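PDB 3B40: probable dipeptidase from Pseudomonas aeruginosa, which probably hydrolyses dipeptides as a metal-dependent peptidase of the membrane (renal) dipeptidase family, built on a TIM-barrel fold. Local coordinates for residues Val11-His14 against Ala15-Leu18; Glu337-Asp340 against Ala341-Thr345. The protein carries 11 engineered substitutions. One frame throughout, in Å; residues are numbered along the deposited sequence. Where two conformers were deposited one is given.

Interaction 1: residues Val11-His14 against Ala15-Leu18. Engineered in segment 11-14: Q13 (natural residue Lys). With CA (calcium ion), chain E; CD (cadmium ion), chain B.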
loop_
_atom_site.group_PDB
_atom_site.type_symbol
_atom_site.label_atom_id
_atom_site.label_comp_id
_atom_site.label_asym_id
_atom_site.label_seq_id
_atom_site.Cartn_x
_atom_site.Cartn_y
_atom_site.Cartn_z
ATOM N N VAL A 11 -13.919 -22.667 -13.931
ATOM C CA VAL A 11 -13.066 -21.956 -12.957
ATOM C C VAL A 11 -13.712 -20.621 -12.542
ATOM O O VAL A 11 -13.790 -20.352 -11.348
ATOM C CB VAL A 11 -11.591 -21.789 -13.471
ATOM C CG1 VAL A 11 -10.731 -20.968 -12.491
ATOM C CG2 VAL A 11 -10.950 -23.156 -13.646
ATOM N N MET A 12 -14.202 -19.831 -13.511
ATOM C CA MET A 12 -14.894 -18.547 -13.259
ATOM C C MET A 12 -16.099 -18.741 -12.350
ATOM O O MET A 12 -16.339 -17.953 -11.437
ATOM C CB MET A 12 -15.370 -17.885 -14.573
ATOM C CG MET A 12 -14.270 -17.487 -15.595
ATOM S SD MET A 12 -14.897 -16.963 -17.245
ATOM C CE MET A 12 -15.855 -15.520 -16.809
ATOM N N GLN A 13 -16.866 -19.802 -12.628
ATOM C CA GLN A 13 -18.059 -20.165 -11.828
ATOM C C GLN A 13 -17.670 -20.542 -10.413
ATOM O O GLN A 13 -18.307 -20.150 -9.452
ATOM C CB GLN A 13 -18.793 -21.370 -12.458
ATOM C CG GLN A 13 -19.639 -21.027 -13.690
ATOM C CD GLN A 13 -20.634 -19.920 -13.424
ATOM O OE1 GLN A 13 -21.396 -19.977 -12.440
ATOM N NE2 GLN A 13 -20.620 -18.878 -14.282
ATOM N N HIS A 14 -16.624 -21.336 -10.297
ATOM C CA HIS A 14 -16.076 -21.671 -8.996
ATOM C C HIS A 14 -15.651 -20.404 -8.231
ATOM O O HIS A 14 -15.947 -20.283 -7.055
ATOM C CB HIS A 14 -14.916 -22.623 -9.203
ATOM C CG HIS A 14 -14.315 -23.150 -7.946
ATOM N ND1 HIS A 14 -13.111 -23.818 -7.940
ATOM C CD2 HIS A 14 -14.721 -23.087 -6.654
ATOM C CE1 HIS A 14 -12.804 -24.160 -6.701
ATOM N NE2 HIS A 14 -13.765 -23.735 -5.901
ATOM N N ALA A 15 -14.987 -19.462 -8.898
ATOM C CA ALA A 15 -14.552 -18.206 -8.269
ATOM C C ALA A 15 -15.790 -17.441 -7.778
ATOM O O ALA A 15 -15.821 -16.956 -6.647
ATOM C CB ALA A 15 -13.768 -17.355 -9.269
ATOM N N GLU A 16 -16.814 -17.346 -8.625
ATOM C CA GLU A 16 -18.051 -16.612 -8.254
ATOM C C GLU A 16 -18.777 -17.268 -7.085
ATOM O O GLU A 16 -19.146 -16.596 -6.122
ATOM C CB GLU A 16 -18.965 -16.412 -9.476
ATOM C CG GLU A 16 -18.305 -15.529 -10.541
ATOM C CD GLU A 16 -18.958 -15.645 -11.899
ATOM O OE1 GLU A 16 -19.901 -16.471 -12.069
ATOM O OE2 GLU A 16 -18.523 -14.897 -12.796
ATOM N N GLU A 17 -18.911 -18.589 -7.121
ATOM C CA GLU A 17 -19.545 -19.306 -6.008
ATOM C C GLU A 17 -18.843 -19.050 -4.688
ATOM O O GLU A 17 -19.497 -18.860 -3.640
ATOM C CB GLU A 17 -19.632 -20.817 -6.304
ATOM C CG GLU A 17 -20.692 -21.175 -7.326
ATOM C CD GLU A 17 -22.125 -20.807 -6.856
ATOM O OE1 GLU A 17 -22.439 -20.932 -5.645
ATOM O OE2 GLU A 17 -22.943 -20.372 -7.694
ATOM N N LEU A 18 -17.509 -19.014 -4.724
ATOM C CA LEU A 18 -16.720 -18.813 -3.499
ATOM C C LEU A 18 -16.920 -17.384 -2.941
ATOM O O LEU A 18 -17.105 -17.182 -1.721
ATOM C CB LEU A 18 -15.233 -19.183 -3.753
ATOM C CG LEU A 18 -14.208 -19.199 -2.599
ATOM C CD1 LEU A 18 -14.494 -20.304 -1.531
ATOM C CD2 LEU A 18 -12.781 -19.291 -3.148
HETATM CA CA CA E . -14.822 -24.329 -3.824
HETATM CD CD CD B . -24.511 -19.732 -6.075
HETATM O O HOH W 1 -22.592 -18.886 -10.211
HETATM O O HOH W 2 -16.646 -22.739 -3.689
#
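V11 O accepts the N-H of A15 at 2.9 Å, and the same i to i+4 bond is repeated from M12 to E16, from Q13 to E17 and from H14 to L18, so 11-18 is regular alpha-helix; the straightest of the four is E17 N to Q13 O, with an N-H...O angle of 169°. Two of the side chains on this frame, H14 and E17, bind different metal ions. Q13, an engineered residue where the natural protein has lysine, is bent at chi2, which keeps its amide level with its own turn, NE2 set back toward the N-terminal end of the helix, beside the carboxylate of E16. Its OE1 takes a hydrogen from a water at 2.8 Å, and that water gives its other hydrogen to OE2 of E17, 2.9 Å away, a water bridge between i and i+4 side chains. E17 ends in a carboxylate that grips the cadmium ion with both oxygens, OE1 at 2.4 Å and OE2 at 2.3 Å; E20, one turn further on, also binds this ion. The carboxylate of E16 stands almost perpendicular to the Q13 amide, the planes 89° apart. NE2 of Q13 and OE1 of E16 approach to 3.3 Å, but the angle is too poor for a hydrogen bond. H14 reaches in another direction: with CG anti to the backbone N (chi1 -175°), the imidazole is carried off the helix and NE2 binds the calcium ion at 2.4 Å. D389, at the start of helix 389-409, is a further ligand, and a water at the edge of the ring, in its plane, is another, while V11 and H14 rest on I383 of helix 375-385. The arrangement is that of an amphipathic surface helix whose i to i+3 glutamates, E17 and E20, form a metal-binding pair.

Interaction 2: residues Glu337-Asp340 against Ala341-Thr345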
loop_
_atom_site.group_PDB
_atom_site.type_symbol
_atom_site.label_atom_id
_atom_site.label_comp_id
_atom_site.label_asym_id
_atom_site.label_seq_id
_atom_site.Cartn_x
_atom_site.Cartn_y
_atom_site.Cartn_z
ATOM N N GLU A 337 2.061 -12.865 -12.870
ATOM C CA GLU A 337 3.094 -12.275 -11.997
ATOM C C GLU A 337 2.607 -12.022 -10.575
ATOM O O GLU A 337 3.310 -12.300 -9.606
ATOM C CB GLU A 337 3.599 -10.979 -12.612
ATOM C CG GLU A 337 4.505 -11.210 -13.832
ATOM C CD GLU A 337 3.784 -11.268 -15.163
ATOM O OE1 GLU A 337 2.536 -11.260 -15.210
ATOM O OE2 GLU A 337 4.499 -11.306 -16.195
ATOM N N LEU A 338 1.392 -11.502 -10.450
ATOM C CA LEU A 338 0.834 -11.303 -9.142
ATOM C C LEU A 338 0.813 -12.617 -8.359
ATOM O O LEU A 338 1.198 -12.646 -7.193
ATOM C CB LEU A 338 -0.580 -10.698 -9.220
ATOM C CG LEU A 338 -1.204 -10.510 -7.836
ATOM C CD1 LEU A 338 -0.325 -9.697 -6.862
ATOM C CD2 LEU A 338 -2.622 -9.933 -7.938
ATOM N N VAL A 339 0.359 -13.693 -8.981
ATOM C CA VAL A 339 0.280 -14.968 -8.241
ATOM C C VAL A 339 1.645 -15.673 -8.082
ATOM O O VAL A 339 1.864 -16.397 -7.107
ATOM C CB VAL A 339 -0.829 -15.874 -8.804
ATOM C CG1 VAL A 339 -0.839 -17.272 -8.123
ATOM C CG2 VAL A 339 -2.166 -15.170 -8.579
ATOM N N ASP A 340 2.552 -15.475 -9.034
ATOM C CA ASP A 340 3.971 -15.882 -8.825
ATOM C C ASP A 340 4.481 -15.282 -7.511
ATOM O O ASP A 340 5.092 -15.975 -6.687
ATOM C CB ASP A 340 4.829 -15.348 -9.943
ATOM C CG ASP A 340 4.692 -16.124 -11.234
ATOM O OD1 ASP A 340 4.066 -17.212 -11.277
ATOM O OD2 ASP A 340 5.244 -15.623 -12.235
ATOM N N ALA A 341 4.213 -13.983 -7.319
ATOM C CA ALA A 341 4.615 -13.285 -6.101
ATOM C C ALA A 341 3.920 -13.886 -4.888
ATOM O O ALA A 341 4.556 -14.122 -3.849
ATOM C CB ALA A 341 4.342 -11.806 -6.220
ATOM N N ILE A 342 2.624 -14.169 -4.998
ATOM C CA ILE A 342 1.922 -14.856 -3.905
ATOM C C ILE A 342 2.564 -16.227 -3.605
ATOM O O ILE A 342 2.834 -16.543 -2.445
ATOM C CB ILE A 342 0.394 -14.991 -4.197
ATOM C CG1 ILE A 342 -0.244 -13.568 -4.275
ATOM C CG2 ILE A 342 -0.280 -15.889 -3.156
ATOM C CD1 ILE A 342 -1.734 -13.528 -4.646
ATOM N N ASP A 343 2.809 -17.006 -4.658
ATOM C CA ASP A 343 3.405 -18.328 -4.588
ATOM C C ASP A 343 4.744 -18.252 -3.845
ATOM O O ASP A 343 4.992 -19.033 -2.945
ATOM C CB ASP A 343 3.654 -18.900 -6.011
ATOM C CG ASP A 343 2.404 -19.510 -6.666
ATOM O OD1 ASP A 343 1.289 -19.470 -6.110
ATOM O OD2 ASP A 343 2.548 -20.056 -7.773
ATOM N N TYR A 344 5.596 -17.315 -4.241
ATOM C CA TYR A 344 6.920 -17.133 -3.627
ATOM C C TYR A 344 6.843 -16.803 -2.147
ATOM O O TYR A 344 7.617 -17.324 -1.349
ATOM C CB TYR A 344 7.717 -16.047 -4.359
ATOM C CG TYR A 344 9.133 -15.915 -3.837
ATOM C CD1 TYR A 344 10.162 -16.709 -4.348
ATOM C CD2 TYR A 344 9.436 -15.020 -2.816
ATOM C CE1 TYR A 344 11.461 -16.600 -3.858
ATOM C CE2 TYR A 344 10.716 -14.905 -2.297
ATOM C CZ TYR A 344 11.734 -15.712 -2.819
ATOM O OH TYR A 344 13.011 -15.585 -2.341
ATOM N N THR A 345 5.931 -15.902 -1.794
ATOM C CA THR A 345 5.810 -15.415 -0.439
ATOM C C THR A 345 5.309 -16.547 0.452
ATOM O O THR A 345 5.822 -16.742 1.560
ATOM C CB THR A 345 4.918 -14.123 -0.375
ATOM O OG1 THR A 345 5.378 -13.196 -1.350
ATOM C CG2 THR A 345 5.025 -13.425 0.984
#
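V339 and D343 meet one helical turn apart, in a regular alpha-helix that packs on strand 261-265 of the parallel barrel sheet, the alpha-on-beta layering of a TIM barrel. Their side chains are set at a slant: CG1 of V339 lies 3.7 Å from OD1 of D343. The aspartate has CG anti to its own carbonyl carbon (chi1 -81°), and this folds the carboxylate back along the helix beside the carbonyl of V339. That carbonyl oxygen is already engaged by D343 N at 2.7 Å, so the neighbouring OD1, at 3.3 Å, is a second acceptor and adds no bond; OD1 turns instead to the hydroxyl of Y387. D340 and D343 keep their like charges apart, OD1 of one and OD2 of the other being 4.8 Å distant, and R385 makes a salt bridge to each, which probably offsets their repulsion; K336 pairs with the other oxygen of D340. On a different side CD1 of I342 touches both L338 CG, at 4.4 Å, and V339 CG2, at 4.3 Å, from the C-terminal side, two light apolar contacts. A341 and T345 face V264 of the strand. Here the buried hydroxyl of T345 is satisfied within the helix: OG1 donates to A341 O at 2.8 Å while T345 N binds the same oxygen at 3.0 Å, the two donors arriving from opposite faces of the carbonyl plane.

Both contacts illustrate how a helix spends its faces, and neither closes a long loop, since each joins consecutive turns of a single helix. From the N terminus, interaction 1 comes first, in helix 9-19; the chain then passes through most of the parallel barrel before interaction 2 appears in helix 335-349. The two therefore stand in series, neither nested nor crossed. Their centres lie about 21 Å apart and their nearest atoms about 11 Å, without touching. Helix 375-385 is the shared neighbour: V11 also touches its T384 and E16 its R376, whereas V339 packs against E381 and L382, so this later helix links the N-terminal helix with the barrel layer.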